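Local coordinates for protein exonuclease VapC9 (PDB 1V8P) that acts as a magnesium-dependent nuclease with slow exonuclease activity on single-stranded DNA and is the probable ribonuclease toxin of a toxin-antitoxin pair, at residues C[109-114]-C[119-124]. The protein carries 1 engineered substitution. Residues are numbered along the deposited sequence; the frame is centred on the assembly and turned at random.
Sequences VERGLT and SYAYVA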
ATOM      1  N   VAL C 109      15.080   7.877   3.366  1.00 37.68           N
ATOM      2  CA  VAL C 109      16.185   7.017   2.974  1.00 37.87           C
ATOM      3  C   VAL C 109      17.112   6.690   4.145  1.00 38.99           C
ATOM      4  O   VAL C 109      17.461   5.530   4.371  1.00 39.11           O
ATOM      5  CB  VAL C 109      17.014   7.692   1.855  1.00 38.58           C
ATOM      6  CG1 VAL C 109      18.192   6.821   1.475  1.00 38.96           C
ATOM      7  CG2 VAL C 109      16.130   7.963   0.644  1.00 37.51           C
ATOM      8  N   GLU C 110      17.498   7.718   4.892  1.00 39.35           N
ATOM      9  CA  GLU C 110      18.412   7.553   6.023  1.00 40.09           C
ATOM     10  C   GLU C 110      17.945   6.656   7.151  1.00 40.10           C
ATOM     11  O   GLU C 110      18.708   5.811   7.615  1.00 40.45           O
ATOM     12  CB  GLU C 110      18.782   8.912   6.602  1.00 39.65           C
ATOM     13  CG  GLU C 110      19.830   9.640   5.799  1.00 41.96           C
ATOM     14  CD  GLU C 110      19.922  11.109   6.159  1.00 44.40           C
ATOM     15  OE1 GLU C 110      20.757  11.807   5.545  1.00 43.58           O
ATOM     16  OE2 GLU C 110      19.155  11.565   7.045  1.00 45.85           O
ATOM     17  N   ARG C 111      16.703   6.832   7.601  1.00 39.43           N
ATOM     18  CA  ARG C 111      16.193   6.019   8.701  1.00 36.47           C
ATOM     19  C   ARG C 111      15.370   4.809   8.258  1.00 36.48           C
ATOM     20  O   ARG C 111      14.843   4.067   9.091  1.00 38.19           O
ATOM     21  CB  ARG C 111      15.374   6.901   9.633  1.00 35.15           C
ATOM     22  CG  ARG C 111      16.021   8.262   9.850  1.00 33.40           C
ATOM     23  CD  ARG C 111      15.271   9.112  10.844  1.00 31.82           C
ATOM     24  NE  ARG C 111      15.877  10.433  10.982  1.00 31.60           N
ATOM     25  CZ  ARG C 111      15.489  11.336  11.876  1.00 32.66           C
ATOM     26  NH1 ARG C 111      14.490  11.057  12.717  1.00 31.56           N
ATOM     27  NH2 ARG C 111      16.096  12.515  11.936  1.00 32.37           N
ATOM     28  N   GLY C 112      15.271   4.586   6.951  1.00 34.75           N
ATOM     29  CA  GLY C 112      14.490   3.458   6.483  1.00 35.50           C
ATOM     30  C   GLY C 112      13.016   3.575   6.866  1.00 35.99           C
ATOM     31  O   GLY C 112      12.455   2.706   7.528  1.00 34.59           O
ATOM     32  N   LEU C 113      12.400   4.675   6.451  1.00 34.75           N
ATOM     33  CA  LEU C 113      10.997   4.929   6.710  1.00 34.87           C
ATOM     34  C   LEU C 113      10.326   5.192   5.375  1.00 35.37           C
ATOM     35  O   LEU C 113      10.997   5.469   4.380  1.00 36.77           O
ATOM     36  CB  LEU C 113      10.826   6.174   7.569  1.00 34.17           C
ATOM     37  CG  LEU C 113      11.207   6.144   9.040  1.00 34.21           C
ATOM     38  CD1 LEU C 113      11.223   7.562   9.562  1.00 31.75           C
ATOM     39  CD2 LEU C 113      10.219   5.277   9.810  1.00 33.88           C
ATOM     40  N   THR C 114       9.002   5.103   5.351  1.00 33.97           N
ATOM     41  CA  THR C 114       8.266   5.395   4.130  1.00 32.25           C
ATOM     42  C   THR C 114       8.321   6.912   4.039  1.00 31.64           C
ATOM     43  O   THR C 114       8.574   7.585   5.043  1.00 31.84           O
ATOM     44  CB  THR C 114       6.788   5.017   4.245  1.00 31.93           C
ATOM     45  OG1 THR C 114       6.245   5.634   5.418  1.00 30.21           O
ATOM     46  CG2 THR C 114       6.613   3.514   4.306  1.00 30.88           C
ATOM     47  N   SER C 119       7.659  12.177   6.813  1.00 31.81           N
ATOM     48  CA  SER C 119       7.131  13.532   6.815  1.00 31.60           C
ATOM     49  C   SER C 119       6.901  13.932   8.278  1.00 32.22           C
ATOM     50  O   SER C 119       7.156  15.074   8.685  1.00 30.70           O
ATOM     51  CB  SER C 119       5.816  13.591   6.024  1.00 32.60           C
ATOM     52  OG  SER C 119       6.035  13.356   4.644  1.00 33.20           O
ATOM     53  N   TYR C 120       6.440  12.971   9.069  1.00 31.96           N
ATOM     54  CA  TYR C 120       6.189  13.206  10.483  1.00 33.79           C
ATOM     55  C   TYR C 120       7.466  13.381  11.318  1.00 33.98           C
ATOM     56  O   TYR C 120       7.556  14.297  12.135  1.00 34.39           O
ATOM     57  CB  TYR C 120       5.346  12.069  11.050  1.00 32.07           C
ATOM     58  CG  TYR C 120       3.942  12.103  10.509  1.00 33.63           C
ATOM     59  CD1 TYR C 120       3.573  11.326   9.404  1.00 31.15           C
ATOM     60  CD2 TYR C 120       2.984  12.948  11.084  1.00 31.40           C
ATOM     61  CE1 TYR C 120       2.291  11.385   8.890  1.00 31.40           C
ATOM     62  CE2 TYR C 120       1.700  13.017  10.579  1.00 33.28           C
ATOM     63  CZ  TYR C 120       1.349  12.232   9.481  1.00 33.12           C
ATOM     64  OH  TYR C 120       0.063  12.277   8.992  1.00 31.92           O
ATOM     65  N   ALA C 121       8.446  12.508  11.103  1.00 33.42           N
ATOM     66  CA  ALA C 121       9.707  12.570  11.821  1.00 34.10           C
ATOM     67  C   ALA C 121      10.399  13.907  11.548  1.00 34.72           C
ATOM     68  O   ALA C 121      10.856  14.584  12.471  1.00 33.83           O
ATOM     69  CB  ALA C 121      10.613  11.400  11.387  1.00 33.44           C
ATOM     70  N   TYR C 122      10.458  14.286  10.274  1.00 34.78           N
ATOM     71  CA  TYR C 122      11.099  15.534   9.892  1.00 34.09           C
ATOM     72  C   TYR C 122      10.454  16.786  10.491  1.00 33.82           C
ATOM     73  O   TYR C 122      11.151  17.655  11.001  1.00 34.58           O
ATOM     74  CB  TYR C 122      11.131  15.668   8.374  1.00 33.68           C
ATOM     75  CG  TYR C 122      11.772  16.954   7.914  1.00 33.73           C
ATOM     76  CD1 TYR C 122      13.167  17.073   7.800  1.00 34.13           C
ATOM     77  CD2 TYR C 122      10.993  18.082   7.673  1.00 32.79           C
ATOM     78  CE1 TYR C 122      13.759  18.296   7.460  1.00 33.32           C
ATOM     79  CE2 TYR C 122      11.571  19.302   7.340  1.00 33.37           C
ATOM     80  CZ  TYR C 122      12.945  19.408   7.235  1.00 34.79           C
ATOM     81  OH  TYR C 122      13.476  20.641   6.913  1.00 36.22           O
ATOM     82  N   VAL C 123       9.134  16.879  10.433  1.00 34.07           N
ATOM     83  CA  VAL C 123       8.434  18.048  10.951  1.00 34.61           C
ATOM     84  C   VAL C 123       8.540  18.163  12.446  1.00 36.24           C
ATOM     85  O   VAL C 123       8.733  19.259  12.977  1.00 38.30           O
ATOM     86  CB  VAL C 123       6.942  18.032  10.576  1.00 33.80           C
ATOM     87  CG1 VAL C 123       6.208  19.207  11.242  1.00 32.33           C
ATOM     88  CG2 VAL C 123       6.811  18.098   9.085  1.00 33.04           C
ATOM     89  N   ALA C 124       8.408  17.038  13.134  1.00 37.41           N
ATOM     90  CA  ALA C 124       8.493  17.057  14.588  1.00 38.03           C
ATOM     91  C   ALA C 124       9.889  17.518  15.030  1.00 38.76           C
ATOM     92  O   ALA C 124      10.025  18.473  15.801  1.00 38.39           O
ATOM     93  CB  ALA C 124       8.186  15.680  15.146  1.00 37.45           C
TER
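Ala121 meets Arg111 and Leu113 with its methyl group, and these two touches make up the direct contact between 109-114 and 119-124. The contact is small, burying about 100 Å² in all.

Along 119-124, Ser119 and Tyr120 come first, and neither reaches the other segment.

Ala121 follows and points at the other segment. Ala121 CB lies 4.3 Å from Leu113 CD1, an apolar touch. Arg111 NH1 lies 4.1 Å from Ala121 CB, and the methyl stands oblique to the guanidinium plane. Arg111 CG is anti to its own carbonyl carbon, with chi1 at -41°. From CG to NE the chain is extended, with chi2 at -176° and chi3 at -177°, which carries the charged group across to the second helix. There NH2 forms a salt bridge with Glu125, one turn beyond Ala121. The methyl of Ala121 thus has an apolar neighbour in Leu113 and a charged one in Arg111.

Tyr122, Val123 and Ala124 make no contact with 109-114: Tyr122 packs on Val104 and Val107 of helix 101-111, and the other two pack on Leu31.

Gly112, with positive phi, is the first residue to leave helical geometry. Thr114 is the N-cap of the next helix, its OG1 bonded to the backbone N of Asp117. Asp117 is a predicted magnesium ligand, and the Leu113 side chain lies about 4 Å from its side chain at the nearest atoms. The contact joins helix 101-111 and the turn after it to the consecutive helix 115-127, which rests on strand 30-32 of the parallel sheet in the PIN domain.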